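Local atomic coordinates of beta-N-acetylglucosaminidase-like protein Glycoside hydrolase family 20 (Flavobacterium johnsoniae, PDB entry 6YHH), a protein that probably releases terminal N-acetylglucosamine from chitin-derived oligosaccharides by hydrolysis, as a family 20 beta-N-acetylhexosaminidase of a chitin-degrading bacterium. Residues S627-L632 with A643-L648; F60-G63 with N69-P72; I471-R474 with N480-D483. One frame throughout, in Å; residues are numbered along the deposited sequence.

Interaction 1. Residues S627-L632 with A643-L648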
loop_
_atom_site.group_PDB
_atom_site.type_symbol
_atom_site.label_atom_id
_atom_site.label_comp_id
_atom_site.label_asym_id
_atom_site.label_seq_id
_atom_site.Cartn_x
_atom_site.Cartn_y
_atom_site.Cartn_z
ATOM N N SER A 627 12.415 22.106 -29.227
ATOM C CA SER A 627 11.543 21.319 -30.121
ATOM C C SER A 627 11.035 22.187 -31.286
ATOM O O SER A 627 11.081 21.747 -32.451
ATOM C CB SER A 627 10.402 20.708 -29.336
ATOM O OG SER A 627 10.876 19.761 -28.380
ATOM N N GLN A 628 10.585 23.391 -30.961
ATOM C CA GLN A 628 10.050 24.300 -31.991
ATOM C C GLN A 628 11.117 24.580 -33.040
ATOM O O GLN A 628 10.826 24.613 -34.252
ATOM C CB GLN A 628 9.542 25.633 -31.365
ATOM C CG GLN A 628 8.247 25.501 -30.573
ATOM C CD GLN A 628 7.883 26.729 -29.666
ATOM O OE1 GLN A 628 7.621 27.790 -30.154
ATOM N NE2 GLN A 628 7.722 26.507 -28.381
ATOM N N GLU A 629 12.317 24.834 -32.599
ATOM C CA GLU A 629 13.401 25.208 -33.549
ATOM C C GLU A 629 13.885 23.985 -34.364
ATOM O O GLU A 629 14.111 24.033 -35.639
ATOM C CB GLU A 629 14.546 25.922 -32.848
ATOM C CG GLU A 629 15.582 26.557 -33.805
ATOM C CD GLU A 629 14.967 27.725 -34.580
ATOM O OE1 GLU A 629 14.188 28.497 -33.988
ATOM O OE2 GLU A 629 15.289 27.859 -35.784
ATOM N N LEU A 630 14.021 22.840 -33.688
ATOM C CA LEU A 630 14.423 21.652 -34.356
ATOM C C LEU A 630 13.387 21.179 -35.382
ATOM O O LEU A 630 13.773 20.533 -36.389
ATOM C CB LEU A 630 14.727 20.527 -33.370
ATOM C CG LEU A 630 16.000 20.821 -32.560
ATOM C CD1 LEU A 630 16.173 19.883 -31.360
ATOM C CD2 LEU A 630 17.248 20.727 -33.404
ATOM N N LEU A 631 12.101 21.426 -35.166
ATOM C CA LEU A 631 11.131 21.164 -36.246
ATOM C C LEU A 631 11.520 21.972 -37.517
ATOM O O LEU A 631 11.418 21.471 -38.653
ATOM C CB LEU A 631 9.709 21.524 -35.819
ATOM C CG LEU A 631 9.096 20.492 -34.834
ATOM C CD1 LEU A 631 7.848 21.092 -34.285
ATOM C CD2 LEU A 631 8.765 19.204 -35.567
ATOM N N LEU A 632 11.960 23.199 -37.323
ATOM C CA LEU A 632 12.353 24.007 -38.501
ATOM C C LEU A 632 13.651 23.503 -39.073
ATOM O O LEU A 632 13.819 23.426 -40.302
ATOM C CB LEU A 632 12.485 25.467 -38.132
ATOM C CG LEU A 632 11.222 26.124 -37.625
ATOM C CD1 LEU A 632 11.606 27.415 -36.974
ATOM C CD2 LEU A 632 10.207 26.348 -38.735
ATOM N N ALA A 643 25.808 28.853 -33.678
ATOM C CA ALA A 643 26.142 29.121 -32.275
ATOM C C ALA A 643 24.865 29.311 -31.383
ATOM O O ALA A 643 24.810 28.840 -30.242
ATOM C CB ALA A 643 27.049 30.354 -32.183
ATOM N N ASP A 644 23.861 29.971 -31.928
ATOM C CA ASP A 644 22.609 30.224 -31.237
ATOM C C ASP A 644 21.709 28.970 -31.155
ATOM O O ASP A 644 21.047 28.739 -30.149
ATOM C CB ASP A 644 21.869 31.334 -31.922
ATOM C CG ASP A 644 22.581 32.689 -31.774
ATOM O OD1 ASP A 644 23.381 32.874 -30.832
ATOM O OD2 ASP A 644 22.315 33.547 -32.616
ATOM N N LEU A 645 21.747 28.159 -32.188
ATOM C CA LEU A 645 21.101 26.869 -32.149
ATOM C C LEU A 645 21.776 26.011 -31.086
ATOM O O LEU A 645 21.106 25.240 -30.322
ATOM C CB LEU A 645 21.170 26.174 -33.516
ATOM C CG LEU A 645 20.426 24.825 -33.567
ATOM C CD1 LEU A 645 18.930 24.928 -33.347
ATOM C CD2 LEU A 645 20.692 24.166 -34.893
ATOM N N LYS A 646 23.093 26.111 -30.981
ATOM C CA LYS A 646 23.802 25.288 -30.038
ATOM C C LYS A 646 23.401 25.708 -28.616
ATOM O O LYS A 646 23.185 24.846 -27.742
ATOM C CB LYS A 646 25.362 25.318 -30.167
ATOM N N THR A 647 23.384 27.011 -28.367
ATOM C CA THR A 647 23.013 27.518 -27.022
ATOM C C THR A 647 21.591 27.056 -26.617
ATOM O O THR A 647 21.344 26.659 -25.457
ATOM C CB THR A 647 23.121 29.034 -27.027
ATOM O OG1 THR A 647 24.518 29.334 -27.189
ATOM C CG2 THR A 647 22.668 29.606 -25.736
ATOM N N LEU A 648 20.689 27.071 -27.599
ATOM C CA LEU A 648 19.309 26.739 -27.411
ATOM C C LEU A 648 19.202 25.267 -26.918
ATOM O O LEU A 648 18.465 24.993 -25.949
ATOM C CB LEU A 648 18.518 26.942 -28.694
ATOM C CG LEU A 648 17.046 26.715 -28.553
ATOM C CD1 LEU A 648 16.472 27.809 -27.702
ATOM C CD2 LEU A 648 16.370 26.673 -29.939
#
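Glu629 meets Leu645 and Leu648 where two consecutive helices of the C-terminal helical region, 617-634 and 642-650, pack against each other as a helical hairpin joined by a short loop. The contact is small: the nearest backbone pair across it, the CA atoms of Glu629 and Leu645, stands 8.0 Å apart, and no hydrogen bond crosses.

Between the two segments the contact is nonpolar. The two leucines lie three positions apart, so both can point their branches to one side of helix 642-650, and each offers a single methyl to the aliphatic stem of the glutamate. CD2 of Leu648 presses on Glu629 CB at 3.5 Å, with the two side chains crossing at about a right angle, while CD1 of Leu645 lies 3.8 Å from Glu629 CG. A glutamate suits this half-exposed place because its methylenes can serve as a nonpolar surface while its carboxylate turns elsewhere. Leu630 and Leu645 both rest on Ile672.

The turn of the carboxylate comes from the bend at chi2 (68°), which leads it off the stem; OE2 is hydrogen-bonded to the hydroxyl of Ser638 in the connecting loop.

Polar bonds within helix 642-650 are local. Thr647, on an exposed position, folds its hydroxyl back onto the preceding turn: OG1 donates to Ala643 O at 3.1 Å, and Thr647 N reaches the same oxygen from the opposite face of the carbonyl plane.

Interaction 2. Residues F60-G63 with N69-P72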
loop_
_atom_site.group_PDB
_atom_site.type_symbol
_atom_site.label_atom_id
_atom_site.label_comp_id
_atom_site.label_asym_id
_atom_site.label_seq_id
_atom_site.Cartn_x
_atom_site.Cartn_y
_atom_site.Cartn_z
ATOM N N PHE A 60 -10.489 -20.946 -9.994
ATOM C CA PHE A 60 -10.017 -22.339 -9.807
ATOM C C PHE A 60 -10.754 -22.983 -8.650
ATOM O O PHE A 60 -11.134 -22.328 -7.671
ATOM C CB PHE A 60 -8.490 -22.335 -9.541
ATOM C CG PHE A 60 -7.690 -21.836 -10.715
ATOM C CD1 PHE A 60 -7.887 -22.348 -11.934
ATOM C CD2 PHE A 60 -6.687 -20.860 -10.551
ATOM C CE1 PHE A 60 -7.146 -21.957 -13.024
ATOM C CE2 PHE A 60 -5.924 -20.495 -11.623
ATOM C CZ PHE A 60 -6.177 -20.971 -12.870
ATOM N N GLU A 61 -10.889 -24.295 -8.734
ATOM C CA GLU A 61 -11.544 -25.079 -7.657
ATOM C C GLU A 61 -10.888 -25.062 -6.328
ATOM O O GLU A 61 -11.555 -25.027 -5.328
ATOM C CB GLU A 61 -11.730 -26.577 -8.097
ATOM N N GLN A 62 -9.575 -25.168 -6.225
ATOM C CA GLN A 62 -8.928 -25.294 -4.973
ATOM C C GLN A 62 -8.829 -23.962 -4.254
ATOM O O GLN A 62 -8.562 -22.916 -4.913
ATOM C CB GLN A 62 -7.493 -25.793 -5.209
ATOM C CG GLN A 62 -7.433 -27.266 -5.545
ATOM C CD GLN A 62 -6.078 -27.619 -6.052
ATOM O OE1 GLN A 62 -5.723 -27.241 -7.159
ATOM N NE2 GLN A 62 -5.265 -28.244 -5.194
ATOM N N GLY A 63 -9.000 -24.033 -2.943
ATOM C CA GLY A 63 -8.764 -22.874 -2.103
ATOM C C GLY A 63 -7.343 -22.956 -1.575
ATOM O O GLY A 63 -6.410 -22.787 -2.343
ATOM N N ASN A 69 -0.325 -34.783 -1.917
ATOM C CA ASN A 69 -1.169 -35.663 -2.683
ATOM C C ASN A 69 -2.637 -35.410 -2.545
ATOM O O ASN A 69 -3.485 -36.289 -2.501
ATOM C CB ASN A 69 -0.783 -37.117 -2.413
ATOM C CG ASN A 69 0.563 -37.458 -3.074
ATOM O OD1 ASN A 69 0.746 -37.425 -4.361
ATOM N ND2 ASN A 69 1.478 -37.681 -2.263
ATOM N N GLU A 70 -2.975 -34.152 -2.611
ATOM C CA GLU A 70 -4.351 -33.758 -2.571
ATOM C C GLU A 70 -5.103 -34.127 -3.803
ATOM O O GLU A 70 -6.314 -34.369 -3.669
ATOM C CB GLU A 70 -4.515 -32.225 -2.328
ATOM C CG GLU A 70 -4.085 -31.771 -0.995
ATOM C CD GLU A 70 -4.106 -30.247 -0.780
ATOM O OE1 GLU A 70 -4.206 -29.500 -1.783
ATOM O OE2 GLU A 70 -4.043 -29.837 0.420
ATOM N N PHE A 71 -4.454 -34.155 -4.972
ATOM C CA PHE A 71 -5.077 -34.452 -6.288
ATOM C C PHE A 71 -4.095 -35.178 -7.200
ATOM O O PHE A 71 -3.372 -34.577 -7.998
ATOM C CB PHE A 71 -5.546 -33.184 -7.020
ATOM C CG PHE A 71 -6.741 -32.578 -6.428
ATOM C CD1 PHE A 71 -8.027 -33.127 -6.694
ATOM C CD2 PHE A 71 -6.614 -31.526 -5.529
ATOM C CE1 PHE A 71 -9.158 -32.588 -6.082
ATOM C CE2 PHE A 71 -7.766 -30.963 -4.902
ATOM C CZ PHE A 71 -9.041 -31.501 -5.200
ATOM N N PRO A 72 -4.033 -36.515 -7.090
ATOM C CA PRO A 72 -2.891 -37.142 -7.741
ATOM C C PRO A 72 -2.902 -37.094 -9.260
ATOM O O PRO A 72 -1.839 -37.278 -9.876
ATOM C CB PRO A 72 -2.928 -38.575 -7.132
ATOM C CG PRO A 72 -3.324 -38.253 -5.701
ATOM C CD PRO A 72 -4.513 -37.337 -5.946
HETATM O O HOH W 1 -6.412 -28.630 -2.485
#
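Neither Gln62 nor Glu70, whose CA atoms make the closest backbone approach at 9.9 Å, lies in a helix or strand; the two short segments belong to one loop and are too far apart for main-chain bonds between them. Gln62 is extended (phi/psi -78°/142°), whereas the chain at Glu70 is helical in conformation before Phe71 straightens it again. The gap is therefore spanned by side chains.

Gln62 sends its chain across, extended beyond CG, and lays its end beside the Phe71 ring. Its NE2 comes within 3.6 Å of Phe71 CD2, and its CG is 3.8 Å from Phe71 CE2. The two side chains run past each other in opposite directions, with amide and ring planes 76° apart, so this is no flat stacking of amide on ring. Glutamine fits because its CG methylene can lie against the phenyl group while both ends of its amide remain able to bond.

The loop connects helix 40-56 to strand 76-80 in the alpha/beta domain that precedes the catalytic barrel in family 20 enzymes. There Gln62 OE1 accepts from Val31 N, at the start of strand 31-35, and this bond, with the one NE2 makes to a water, helps to fix the rotation of the amide.

Gln62 NE2 donates to that water at 3.0 Å, which in turn donates to Glu70 OE1 at a short 2.5 Å, a bridge between groups whose direct separation, NE2 to OE1, is 3.8 Å. The water lies in the plane of the Phe71 ring, at its edge. The other carboxylate oxygen, Glu70 OE2, accepts from the backbone nitrogens of Thr66 and Lys67.

Interaction 3. Residues I471-R474 with N480-D483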
loop_
_atom_site.group_PDB
_atom_site.type_symbol
_atom_site.label_atom_id
_atom_site.label_comp_id
_atom_site.label_asym_id
_atom_site.label_seq_id
_atom_site.Cartn_x
_atom_site.Cartn_y
_atom_site.Cartn_z
ATOM N N ILE A 471 19.122 -6.824 -11.873
ATOM C CA ILE A 471 20.147 -7.302 -11.016
ATOM C C ILE A 471 19.901 -8.777 -10.664
ATOM O O ILE A 471 20.885 -9.581 -10.664
ATOM C CB ILE A 471 20.293 -6.424 -9.768
ATOM C CG1 ILE A 471 20.779 -5.045 -10.201
ATOM C CG2 ILE A 471 21.223 -7.043 -8.723
ATOM C CD1 ILE A 471 20.724 -4.007 -9.086
ATOM N N ALA A 472 18.659 -9.154 -10.402
ATOM C CA ALA A 472 18.322 -10.536 -10.122
ATOM C C ALA A 472 18.803 -11.411 -11.251
ATOM O O ALA A 472 19.288 -12.522 -11.023
ATOM C CB ALA A 472 16.840 -10.723 -9.847
ATOM N N GLU A 473 18.573 -10.953 -12.496
ATOM C CA GLU A 473 19.036 -11.755 -13.647
ATOM C C GLU A 473 20.558 -11.898 -13.677
ATOM O O GLU A 473 21.130 -13.023 -13.860
ATOM C CB GLU A 473 18.534 -11.197 -14.945
ATOM C CG GLU A 473 19.184 -11.869 -16.162
ATOM C CD GLU A 473 18.283 -11.766 -17.357
ATOM O OE1 GLU A 473 18.563 -10.969 -18.279
ATOM O OE2 GLU A 473 17.182 -12.402 -17.306
ATOM N N ARG A 474 21.272 -10.818 -13.400
ATOM C CA ARG A 474 22.727 -10.951 -13.293
ATOM C C ARG A 474 23.184 -11.948 -12.242
ATOM O O ARG A 474 24.203 -12.637 -12.404
ATOM C CB ARG A 474 23.400 -9.599 -13.075
ATOM C CG ARG A 474 24.940 -9.620 -12.986
ATOM C CD ARG A 474 25.667 -10.237 -14.186
ATOM N NE ARG A 474 25.191 -9.578 -15.378
ATOM C CZ ARG A 474 24.653 -10.184 -16.438
ATOM N NH1 ARG A 474 24.570 -11.511 -16.611
ATOM N NH2 ARG A 474 24.185 -9.410 -17.348
ATOM N N ASN A 480 26.956 -15.040 -19.694
ATOM C CA ASN A 480 26.803 -14.460 -21.022
ATOM C C ASN A 480 25.444 -13.921 -21.386
ATOM O O ASN A 480 25.274 -13.508 -22.504
ATOM C CB ASN A 480 27.304 -15.412 -22.125
ATOM C CG ASN A 480 26.474 -16.662 -22.225
ATOM O OD1 ASN A 480 25.545 -16.884 -21.436
ATOM N ND2 ASN A 480 26.853 -17.541 -23.138
ATOM N N ILE A 481 24.475 -13.845 -20.453
ATOM C CA ILE A 481 23.222 -13.233 -20.789
ATOM C C ILE A 481 23.410 -11.711 -20.498
ATOM O O ILE A 481 23.442 -11.316 -19.306
ATOM C CB ILE A 481 22.115 -13.873 -19.908
ATOM C CG1 ILE A 481 21.920 -15.390 -20.104
ATOM C CG2 ILE A 481 20.796 -13.120 -20.044
ATOM C CD1 ILE A 481 21.710 -15.812 -21.526
ATOM N N THR A 482 23.681 -10.926 -21.532
ATOM C CA THR A 482 24.152 -9.561 -21.363
ATOM C C THR A 482 23.482 -8.580 -22.329
ATOM O O THR A 482 23.803 -7.396 -22.336
ATOM C CB THR A 482 25.648 -9.470 -21.505
ATOM O OG1 THR A 482 25.986 -9.927 -22.808
ATOM C CG2 THR A 482 26.376 -10.271 -20.426
ATOM N N ASP A 483 22.549 -9.048 -23.143
ATOM C CA ASP A 483 21.928 -8.208 -24.199
ATOM C C ASP A 483 20.970 -7.220 -23.490
ATOM O O ASP A 483 19.919 -7.614 -23.044
ATOM C CB ASP A 483 21.245 -9.057 -25.210
ATOM C CG ASP A 483 20.618 -8.290 -26.340
ATOM O OD1 ASP A 483 19.959 -7.253 -26.268
ATOM O OD2 ASP A 483 20.644 -8.855 -27.404
#
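Glu473 and Arg474, neighbours on helix 467-476, reach the loop at Ile481 in quite different ways. Glu473, the earlier of the two, comes with CG anti to its backbone N (chi1 171°) and the rest of the chain extended, which carries the carboxylate out to the branch methyl of Ile481: OE1 lies 3.6 Å from Ile481 CG2, and the two side chains cross at about a right angle. This touch is mere packing. The buried carboxylate has its polar partners outside both segments, with OE1 hydrogen-bonded to Tyr424 OH and OE2 joined to Trp12 N and, in a salt bridge, to Arg490. That company probably favours the ionised form.

Arg474 follows. Bends at chi2 and chi3 curl its chain so that the guanidinium presents its outer edge, NH1 and NH2 together, to the carbonyl of Ile481. Both nitrogens donate to that one oxygen: NH2 to Ile481 O is 2.8 Å and NH1 to Ile481 O is 2.9 Å. The oxygen sits close to the guanidinium plane, yet sharing a single acceptor bends both bonds, to 149° and 142° at the hydrogens. Arginine suits this place because its end can supply two donors to one loop carbonyl. Arg474 NH2 also lies 3.9 Å from Thr482 CG2.

Tyr424, at the end of helix 420-424, completes the setting: its carbonyl accepts from Arg474 NE and its ring makes a cation-pi contact with the guanidinium. Glu473 and Arg474 thus tie helix 467-476, in the catalytic TIM-barrel domain, both to helix 420-424 and to the loop leading into helix 484-497, whose N-cap is Asp483.

Along the chain the order is interaction 2, interaction 3, interaction 1, each closing before the next opens. Interaction 2 belongs to the N-terminal alpha/beta domain, interaction 3 joins a helix of the catalytic barrel domain to the loop that follows it, and interaction 1 lies in the C-terminal helical region. The centres of interactions 2 and 3 are about 36 Å apart, those of interactions 1 and 3 about 39 Å, and those of interactions 1 and 2 about 66 Å; none touch, and they share no helix or strand. Each is a local contact within its own part of the fold: a helix pair, a loop, and a helix with the loop after it. All lie away from the predicted proton donor, Glu317.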